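Putative exported protein (Peptoclostridium difficile, PDB 5TTA) is of unknown function but is probably an exported protein of the DUF5780 family, in the E-set clan. Local coordinates at residues A[57-71]-A[177-191]. Numbering follows the deposited sequence.
Sequences WPSNVISLTNSSEKA and AIAPGKNQNDAFLLF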
ATOM      1  N   TRP A  57     -14.667 -23.614 -14.325  1.00 21.54           N
ATOM      2  CA  TRP A  57     -13.750 -22.664 -14.935  1.00 21.37           C
ATOM      3  C   TRP A  57     -12.346 -23.272 -15.047  1.00 22.76           C
ATOM      4  O   TRP A  57     -11.904 -23.998 -14.147  1.00 19.43           O
ATOM      5  CB  TRP A  57     -13.681 -21.374 -14.143  1.00 20.51           C
ATOM      6  CG  TRP A  57     -14.858 -20.432 -14.366  1.00 23.62           C
ATOM      7  CD1 TRP A  57     -16.045 -20.700 -15.023  1.00 22.05           C
ATOM      8  CD2 TRP A  57     -14.952 -19.096 -13.893  1.00 27.34           C
ATOM      9  NE1 TRP A  57     -16.849 -19.578 -15.014  1.00 22.86           N
ATOM     10  CE2 TRP A  57     -16.204 -18.583 -14.317  1.00 25.22           C
ATOM     11  CE3 TRP A  57     -14.080 -18.260 -13.175  1.00 25.03           C
ATOM     12  CZ2 TRP A  57     -16.605 -17.276 -14.039  1.00 26.25           C
ATOM     13  CZ3 TRP A  57     -14.489 -16.959 -12.893  1.00 35.23           C
ATOM     14  CH2 TRP A  57     -15.746 -16.485 -13.315  1.00 30.14           C
ATOM     15  N   PRO A  58     -11.631 -22.993 -16.138  1.00 21.16           N
ATOM     16  CA  PRO A  58     -10.281 -23.552 -16.352  1.00 17.42           C
ATOM     17  C   PRO A  58      -9.183 -22.697 -15.749  1.00 15.50           C
ATOM     18  O   PRO A  58      -9.196 -21.467 -15.848  1.00 21.20           O
ATOM     19  CB  PRO A  58     -10.144 -23.544 -17.886  1.00 20.10           C
ATOM     20  CG  PRO A  58     -10.899 -22.291 -18.306  1.00 24.38           C
ATOM     21  CD  PRO A  58     -12.090 -22.172 -17.277  1.00 24.57           C
ATOM     22  N   SER A  59      -8.185 -23.365 -15.159  1.00 18.00           N
ATOM     23  CA  SER A  59      -6.995 -22.664 -14.687  1.00 18.96           C
ATOM     24  C   SER A  59      -5.740 -23.431 -15.086  1.00 19.48           C
ATOM     25  O   SER A  59      -5.715 -24.662 -15.098  1.00 22.76           O
ATOM     26  CB  SER A  59      -6.950 -22.496 -13.151  1.00 21.54           C
ATOM     27  OG  SER A  59      -7.969 -21.645 -12.640  1.00 23.59           O
ATOM     28  N   ASN A  60      -4.676 -22.676 -15.338  1.00 14.23           N
ATOM     29  CA  ASN A  60      -3.327 -23.243 -15.442  1.00 14.49           C
ATOM     30  C   ASN A  60      -2.817 -23.439 -14.017  1.00 13.69           C
ATOM     31  O   ASN A  60      -2.551 -22.458 -13.313  1.00 19.84           O
ATOM     32  CB  ASN A  60      -2.479 -22.259 -16.252  1.00 18.10           C
ATOM     33  CG  ASN A  60      -0.997 -22.616 -16.305  1.00 16.09           C
ATOM     34  OD1 ASN A  60      -0.164 -21.759 -16.627  1.00 20.67           O
ATOM     35  ND2 ASN A  60      -0.678 -23.829 -16.016  1.00 15.88           N
ATOM     36  N   VAL A  61      -2.722 -24.682 -13.558  1.00 17.73           N
ATOM     37  CA  VAL A  61      -2.320 -24.960 -12.181  1.00 20.65           C
ATOM     38  C   VAL A  61      -0.869 -25.429 -12.190  1.00 15.34           C
ATOM     39  O   VAL A  61      -0.548 -26.487 -12.746  1.00 19.60           O
ATOM     40  CB  VAL A  61      -3.238 -25.994 -11.523  1.00 22.79           C
ATOM     41  CG1 VAL A  61      -2.765 -26.266 -10.065  1.00 23.79           C
ATOM     42  CG2 VAL A  61      -4.713 -25.469 -11.541  1.00 17.37           C
ATOM     43  N   ILE A  62       0.005 -24.627 -11.589  1.00 17.12           N
ATOM     44  CA  ILE A  62       1.443 -24.911 -11.510  1.00 17.69           C
ATOM     45  C   ILE A  62       1.741 -25.450 -10.117  1.00 16.46           C
ATOM     46  O   ILE A  62       1.549 -24.743  -9.115  1.00 20.77           O
ATOM     47  CB  ILE A  62       2.271 -23.653 -11.808  1.00 16.20           C
ATOM     48  CG1 ILE A  62       1.774 -23.039 -13.122  1.00 21.80           C
ATOM     49  CG2 ILE A  62       3.774 -24.019 -11.865  1.00 18.29           C
ATOM     50  CD1 ILE A  62       2.392 -21.706 -13.479  1.00 27.03           C
ATOM     51  N   SER A  63       2.192 -26.705 -10.052  1.00 15.49           N
ATOM     52  CA  SER A  63       2.520 -27.337  -8.779  1.00 19.81           C
ATOM     53  C   SER A  63       3.994 -27.088  -8.487  1.00 23.89           C
ATOM     54  O   SER A  63       4.866 -27.477  -9.278  1.00 21.36           O
ATOM     55  CB  SER A  63       2.187 -28.823  -8.816  1.00 22.91           C
ATOM     56  OG  SER A  63       2.746 -29.475  -7.689  1.00 30.10           O
ATOM     57  N   LEU A  64       4.262 -26.383  -7.393  1.00 19.51           N
ATOM     58  CA  LEU A  64       5.588 -25.925  -7.006  1.00 24.49           C
ATOM     59  C   LEU A  64       6.046 -26.558  -5.694  1.00 26.03           C
ATOM     60  O   LEU A  64       5.236 -26.886  -4.803  1.00 19.93           O
ATOM     61  CB  LEU A  64       5.601 -24.398  -6.831  1.00 26.97           C
ATOM     62  CG  LEU A  64       5.151 -23.535  -8.005  1.00 28.94           C
ATOM     63  CD1 LEU A  64       4.954 -22.093  -7.539  1.00 26.54           C
ATOM     64  CD2 LEU A  64       6.204 -23.603  -9.098  1.00 27.69           C
ATOM     65  N   THR A  65       7.364 -26.686  -5.569  1.00 18.49           N
ATOM     66  CA  THR A  65       8.023 -27.120  -4.336  1.00 18.71           C
ATOM     67  C   THR A  65       9.221 -26.203  -4.110  1.00 23.24           C
ATOM     68  O   THR A  65      10.075 -26.105  -4.987  1.00 20.42           O
ATOM     69  CB  THR A  65       8.502 -28.580  -4.423  1.00 26.72           C
ATOM     70  OG1 THR A  65       7.380 -29.472  -4.549  1.00 23.79           O
ATOM     71  CG2 THR A  65       9.344 -28.954  -3.188  1.00 27.45           C
ATOM     72  N   ASN A  66       9.299 -25.548  -2.953  1.00 21.13           N
ATOM     73  CA  ASN A  66      10.495 -24.784  -2.568  1.00 27.90           C
ATOM     74  C   ASN A  66      11.546 -25.753  -2.041  1.00 31.44           C
ATOM     75  O   ASN A  66      11.511 -26.146  -0.877  1.00 26.84           O
ATOM     76  CB  ASN A  66      10.157 -23.744  -1.506  1.00 24.81           C
ATOM     77  CG  ASN A  66      11.370 -22.908  -1.076  1.00 25.56           C
ATOM     78  OD1 ASN A  66      12.503 -23.191  -1.443  1.00 21.79           O
ATOM     79  ND2 ASN A  66      11.117 -21.865  -0.293  1.00 20.68           N
ATOM     80  N   SER A  67      12.504 -26.127  -2.879  1.00 26.86           N
ATOM     81  CA  SER A  67      13.505 -27.102  -2.467  1.00 26.93           C
ATOM     82  C   SER A  67      14.695 -26.479  -1.745  1.00 29.14           C
ATOM     83  O   SER A  67      15.593 -27.212  -1.322  1.00 41.80           O
ATOM     84  CB  SER A  67      13.989 -27.895  -3.684  1.00 28.08           C
ATOM     85  OG  SER A  67      14.345 -27.021  -4.742  1.00 37.13           O
ATOM     86  N   SER A  68      14.729 -25.162  -1.590  1.00 25.65           N
ATOM     87  CA  SER A  68      15.860 -24.511  -0.953  1.00 29.84           C
ATOM     88  C   SER A  68      15.620 -24.365   0.543  1.00 32.80           C
ATOM     89  O   SER A  68      14.562 -24.715   1.078  1.00 31.20           O
ATOM     90  CB  SER A  68      16.129 -23.152  -1.594  1.00 34.82           C
ATOM     91  OG  SER A  68      15.253 -22.164  -1.097  1.00 31.88           O
ATOM     92  N   GLU A  69      16.622 -23.831   1.232  1.00 35.37           N
ATOM     93  CA  GLU A  69      16.534 -23.587   2.664  1.00 36.75           C
ATOM     94  C   GLU A  69      16.042 -22.182   2.995  1.00 32.72           C
ATOM     95  O   GLU A  69      16.020 -21.800   4.168  1.00 37.56           O
ATOM     96  CB  GLU A  69      17.895 -23.844   3.307  1.00 49.23           C
ATOM     97  CG  GLU A  69      18.308 -25.305   3.247  1.00 59.77           C
ATOM     98  CD  GLU A  69      19.698 -25.546   3.820  1.00 75.25           C
ATOM     99  OE1 GLU A  69      20.623 -24.757   3.510  1.00 78.19           O
ATOM    100  OE2 GLU A  69      19.863 -26.521   4.588  1.00 79.54           O
ATOM    101  N   LYS A  70      15.613 -21.422   1.999  1.00 28.20           N
ATOM    102  CA  LYS A  70      15.222 -20.036   2.177  1.00 30.97           C
ATOM    103  C   LYS A  70      13.796 -19.844   1.700  1.00 25.22           C
ATOM    104  O   LYS A  70      13.370 -20.474   0.725  1.00 21.49           O
ATOM    105  CB  LYS A  70      16.153 -19.100   1.400  1.00 31.97           C
ATOM    106  CG  LYS A  70      17.609 -19.175   1.827  1.00 39.36           C
ATOM    107  CD  LYS A  70      18.465 -18.300   0.914  1.00 42.25           C
ATOM    108  CE  LYS A  70      18.932 -19.063  -0.325  1.00 42.46           C
ATOM    109  NZ  LYS A  70      19.814 -18.243  -1.213  1.00 48.05           N
ATOM    110  N   ALA A  71      13.064 -18.978   2.401  1.00 26.83           N
ATOM    111  CA  ALA A  71      11.718 -18.611   1.983  1.00 27.76           C
ATOM    112  C   ALA A  71      11.754 -17.804   0.688  1.00 22.47           C
ATOM    113  O   ALA A  71      12.601 -16.926   0.515  1.00 22.55           O
ATOM    114  CB  ALA A  71      11.042 -17.801   3.080  1.00 21.75           C
ATOM    115  N   ALA A 177       5.593 -15.385   1.949  1.00 27.00           N
ATOM    116  CA  ALA A 177       6.564 -16.149   1.170  1.00 25.39           C
ATOM    117  C   ALA A 177       6.262 -17.652   1.214  1.00 31.25           C
ATOM    118  O   ALA A 177       5.613 -18.164   2.137  1.00 25.44           O
ATOM    119  CB  ALA A 177       7.975 -15.895   1.693  1.00 29.05           C
ATOM    120  N   ILE A 178       6.736 -18.360   0.188  1.00 25.76           N
ATOM    121  CA  ILE A 178       6.685 -19.820   0.167  1.00 24.16           C
ATOM    122  C   ILE A 178       7.801 -20.337   1.067  1.00 31.06           C
ATOM    123  O   ILE A 178       8.984 -20.112   0.789  1.00 26.99           O
ATOM    124  CB  ILE A 178       6.832 -20.376  -1.261  1.00 19.05           C
ATOM    125  CG1 ILE A 178       5.751 -19.799  -2.186  1.00 27.15           C
ATOM    126  CG2 ILE A 178       6.714 -21.878  -1.224  1.00 19.64           C
ATOM    127  CD1 ILE A 178       5.959 -20.100  -3.672  1.00 25.77           C
ATOM    128  N   ALA A 179       7.426 -21.035   2.141  1.00 23.57           N
ATOM    129  CA  ALA A 179       8.386 -21.474   3.150  1.00 27.44           C
ATOM    130  C   ALA A 179       9.266 -22.589   2.598  1.00 27.43           C
ATOM    131  O   ALA A 179       8.868 -23.286   1.658  1.00 22.99           O
ATOM    132  CB  ALA A 179       7.650 -21.948   4.399  1.00 27.40           C
ATOM    133  N   PRO A 180      10.476 -22.781   3.158  1.00 27.41           N
ATOM    134  CA  PRO A 180      11.322 -23.898   2.694  1.00 29.56           C
ATOM    135  C   PRO A 180      10.601 -25.235   2.858  1.00 32.69           C
ATOM    136  O   PRO A 180       9.947 -25.485   3.871  1.00 29.14           O
ATOM    137  CB  PRO A 180      12.568 -23.820   3.598  1.00 31.87           C
ATOM    138  CG  PRO A 180      12.584 -22.429   4.133  1.00 32.68           C
ATOM    139  CD  PRO A 180      11.145 -21.952   4.175  1.00 31.08           C
ATOM    140  N   GLY A 181      10.714 -26.090   1.838  1.00 25.74           N
ATOM    141  CA  GLY A 181      10.027 -27.370   1.808  1.00 30.30           C
ATOM    142  C   GLY A 181       8.555 -27.341   1.422  1.00 26.15           C
ATOM    143  O   GLY A 181       7.987 -28.410   1.146  1.00 30.25           O
ATOM    144  N   LYS A 182       7.918 -26.174   1.375  1.00 27.80           N
ATOM    145  CA  LYS A 182       6.489 -26.097   1.052  1.00 25.03           C
ATOM    146  C   LYS A 182       6.167 -26.620  -0.355  1.00 27.64           C
ATOM    147  O   LYS A 182       6.809 -26.252  -1.345  1.00 23.08           O
ATOM    148  CB  LYS A 182       6.031 -24.646   1.199  1.00 30.67           C
ATOM    149  CG  LYS A 182       4.586 -24.343   0.824  1.00 29.64           C
ATOM    150  CD  LYS A 182       3.608 -24.756   1.886  1.00 35.77           C
ATOM    151  CE  LYS A 182       2.281 -24.032   1.671  1.00 37.09           C
ATOM    152  NZ  LYS A 182       1.474 -24.134   2.911  1.00 47.77           N
ATOM    153  N   ASN A 183       5.142 -27.468  -0.452  1.00 23.25           N
ATOM    154  CA  ASN A 183       4.499 -27.768  -1.731  1.00 19.76           C
ATOM    155  C   ASN A 183       3.239 -26.921  -1.860  1.00 22.34           C
ATOM    156  O   ASN A 183       2.434 -26.871  -0.924  1.00 20.23           O
ATOM    157  CB  ASN A 183       4.107 -29.252  -1.811  1.00 24.20           C
ATOM    158  CG  ASN A 183       5.262 -30.176  -1.532  1.00 34.87           C
ATOM    159  OD1 ASN A 183       5.156 -31.086  -0.713  1.00 47.90           O
ATOM    160  ND2 ASN A 183       6.367 -29.956  -2.216  1.00 27.42           N
ATOM    161  N   GLN A 184       3.046 -26.257  -2.997  1.00 22.48           N
ATOM    162  CA  GLN A 184       1.754 -25.591  -3.187  1.00 26.87           C
ATOM    163  C   GLN A 184       1.436 -25.456  -4.664  1.00 25.83           C
ATOM    164  O   GLN A 184       2.329 -25.433  -5.512  1.00 23.53           O
ATOM    165  CB  GLN A 184       1.703 -24.217  -2.517  1.00 26.29           C
ATOM    166  CG  GLN A 184       2.616 -23.182  -3.065  1.00 27.88           C
ATOM    167  CD  GLN A 184       2.504 -21.881  -2.285  1.00 35.88           C
ATOM    168  OE1 GLN A 184       2.635 -21.871  -1.054  1.00 34.63           O
ATOM    169  NE2 GLN A 184       2.233 -20.785  -2.988  1.00 28.18           N
ATOM    170  N   ASN A 185       0.138 -25.347  -4.955  1.00 23.24           N
ATOM    171  CA  ASN A 185      -0.357 -25.028  -6.294  1.00 21.56           C
ATOM    172  C   ASN A 185      -0.584 -23.528  -6.416  1.00 28.78           C
ATOM    173  O   ASN A 185      -1.279 -22.920  -5.582  1.00 20.94           O
ATOM    174  CB  ASN A 185      -1.685 -25.740  -6.586  1.00 25.39           C
ATOM    175  CG  ASN A 185      -1.523 -27.220  -6.819  1.00 27.57           C
ATOM    176  OD1 ASN A 185      -0.533 -27.675  -7.395  1.00 21.17           O
ATOM    177  ND2 ASN A 185      -2.487 -27.993  -6.348  1.00 24.35           N
ATOM    178  N   ASP A 186      -0.034 -22.935  -7.473  1.00 19.01           N
ATOM    179  CA  ASP A 186      -0.338 -21.563  -7.850  1.00 26.51           C
ATOM    180  C   ASP A 186      -1.142 -21.606  -9.141  1.00 28.13           C
ATOM    181  O   ASP A 186      -0.645 -22.099 -10.164  1.00 21.81           O
ATOM    182  CB  ASP A 186       0.945 -20.745  -7.999  1.00 25.13           C
ATOM    183  CG  ASP A 186       1.593 -20.426  -6.644  1.00 34.64           C
ATOM    184  OD1 ASP A 186       1.048 -20.867  -5.607  1.00 28.09           O
ATOM    185  OD2 ASP A 186       2.644 -19.739  -6.618  1.00 33.35           O
ATOM    186  N   ALA A 187      -2.385 -21.114  -9.085  1.00 19.71           N
ATOM    187  CA  ALA A 187      -3.367 -21.318 -10.147  1.00 23.58           C
ATOM    188  C   ALA A 187      -3.707 -20.003 -10.834  1.00 20.66           C
ATOM    189  O   ALA A 187      -3.872 -18.970 -10.176  1.00 19.80           O
ATOM    190  CB  ALA A 187      -4.652 -21.951  -9.609  1.00 27.86           C
ATOM    191  N   PHE A 188      -3.821 -20.049 -12.162  1.00 20.10           N
ATOM    192  CA  PHE A 188      -4.101 -18.861 -12.963  1.00 24.00           C
ATOM    193  C   PHE A 188      -5.191 -19.176 -13.978  1.00 14.20           C
ATOM    194  O   PHE A 188      -5.012 -20.050 -14.831  1.00 18.83           O
ATOM    195  CB  PHE A 188      -2.834 -18.387 -13.671  1.00 23.19           C
ATOM    196  CG  PHE A 188      -1.643 -18.316 -12.766  1.00 18.69           C
ATOM    197  CD1 PHE A 188      -0.820 -19.428 -12.598  1.00 19.37           C
ATOM    198  CD2 PHE A 188      -1.353 -17.146 -12.077  1.00 19.73           C
ATOM    199  CE1 PHE A 188       0.286 -19.376 -11.780  1.00 18.52           C
ATOM    200  CE2 PHE A 188      -0.243 -17.088 -11.234  1.00 25.72           C
ATOM    201  CZ  PHE A 188       0.585 -18.198 -11.108  1.00 19.51           C
ATOM    202  N   LEU A 189      -6.310 -18.441 -13.896  1.00 21.43           N
ATOM    203  CA  LEU A 189      -7.424 -18.643 -14.825  1.00 18.71           C
ATOM    204  C   LEU A 189      -6.935 -18.566 -16.272  1.00 12.19           C
ATOM    205  O   LEU A 189      -6.113 -17.710 -16.621  1.00 16.44           O
ATOM    206  CB  LEU A 189      -8.532 -17.600 -14.555  1.00 18.49           C
ATOM    207  CG  LEU A 189      -9.326 -17.877 -13.261  1.00 18.84           C
ATOM    208  CD1 LEU A 189     -10.300 -16.714 -12.890  1.00 19.64           C
ATOM    209  CD2 LEU A 189     -10.109 -19.158 -13.472  1.00 21.18           C
ATOM    210  N   LEU A 190      -7.429 -19.483 -17.117  1.00 13.29           N
ATOM    211  CA  LEU A 190      -6.958 -19.599 -18.521  1.00 15.78           C
ATOM    212  C   LEU A 190      -8.175 -19.804 -19.439  1.00 18.85           C
ATOM    213  O   LEU A 190      -8.473 -20.910 -19.897  1.00 20.24           O
ATOM    214  CB  LEU A 190      -5.928 -20.720 -18.650  1.00 13.68           C
ATOM    215  CG  LEU A 190      -5.123 -20.720 -19.960  1.00 16.80           C
ATOM    216  CD1 LEU A 190      -4.187 -19.532 -19.889  1.00 19.70           C
ATOM    217  CD2 LEU A 190      -4.330 -21.982 -20.089  1.00 24.85           C
ATOM    218  N   PHE A 191      -8.907 -18.700 -19.675  1.00 18.53           N
ATOM    219  CA  PHE A 191     -10.137 -18.721 -20.457  1.00 22.84           C
ATOM    220  C   PHE A 191      -9.909 -18.860 -21.953  1.00 21.12           C
ATOM    221  O   PHE A 191     -10.727 -19.487 -22.628  1.00 18.48           O
ATOM    222  CB  PHE A 191     -10.939 -17.447 -20.185  1.00 17.93           C
ATOM    223  CG  PHE A 191     -11.439 -17.348 -18.778  1.00 17.95           C
ATOM    224  CD1 PHE A 191     -10.982 -16.350 -17.941  1.00 18.66           C
ATOM    225  CD2 PHE A 191     -12.334 -18.295 -18.281  1.00 22.78           C
ATOM    226  CE1 PHE A 191     -11.448 -16.248 -16.628  1.00 26.91           C
ATOM    227  CE2 PHE A 191     -12.820 -18.209 -16.968  1.00 25.54           C
ATOM    228  CZ  PHE A 191     -12.372 -17.188 -16.139  1.00 24.62           C
TER
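Asn60, Ile62 and Leu64 pair with Phe188, Asp186 and Gln184 through two backbone hydrogen bonds each, joining strands 58-66 and 183-189 antiparallel; 58-66 is the middle strand of a three-stranded sheet, with 41-50 on its other side. The pairing continues at both ends, where Leu190 N donates to Pro58 O, an acceptor that lets proline serve here without an N-H, and Asn66 N donates to Lys182 O.

The face turned to strand 72-82 is mixed. Its apolar part is Ile62 CD1, 3.6 Å from Phe188 CE1: a branched chain and a flat ring suit this covered side, where Phe188 also stacks with Tyr134. Leu64 CD1 sits 3.4 Å from Asp186 OD2; this carboxylate is hydrogen-bonded to Tyr75 OH through OD2 and accepts from Gln184 NE2 at OD1. On the other, more exposed face, Val61 CG1 packs 3.6 Å from Asn185 CG, its short branches covering the neighbouring amide, while Thr65 OG1 is hydrogen-bonded chiefly to Asn44 ND2, Asn183 ND2 adding a weak bond. Beyond the strands, Phe191 turns its edge to the face of Trp57 in a T-shaped stack, planes at 82°.

Asn66 organises the opposite end. With CG trans to the backbone N (chi1 -179°), its amide reaches the 177-180 loop: ND2 gives one hydrogen to Ile178 O at 3.0 Å, approaching from above that carbonyl's plane, and the other to Lys70 O at 2.8 Å. OD1 accepts from Ser68 N, an Asx turn, and from Ser68 OG. Gly181, with positive phi, suits the type II turn 179-182 and donates to Asn66 O. An amide's paired donors and acceptor thus let one buried side chain tie two loops together where the strands end.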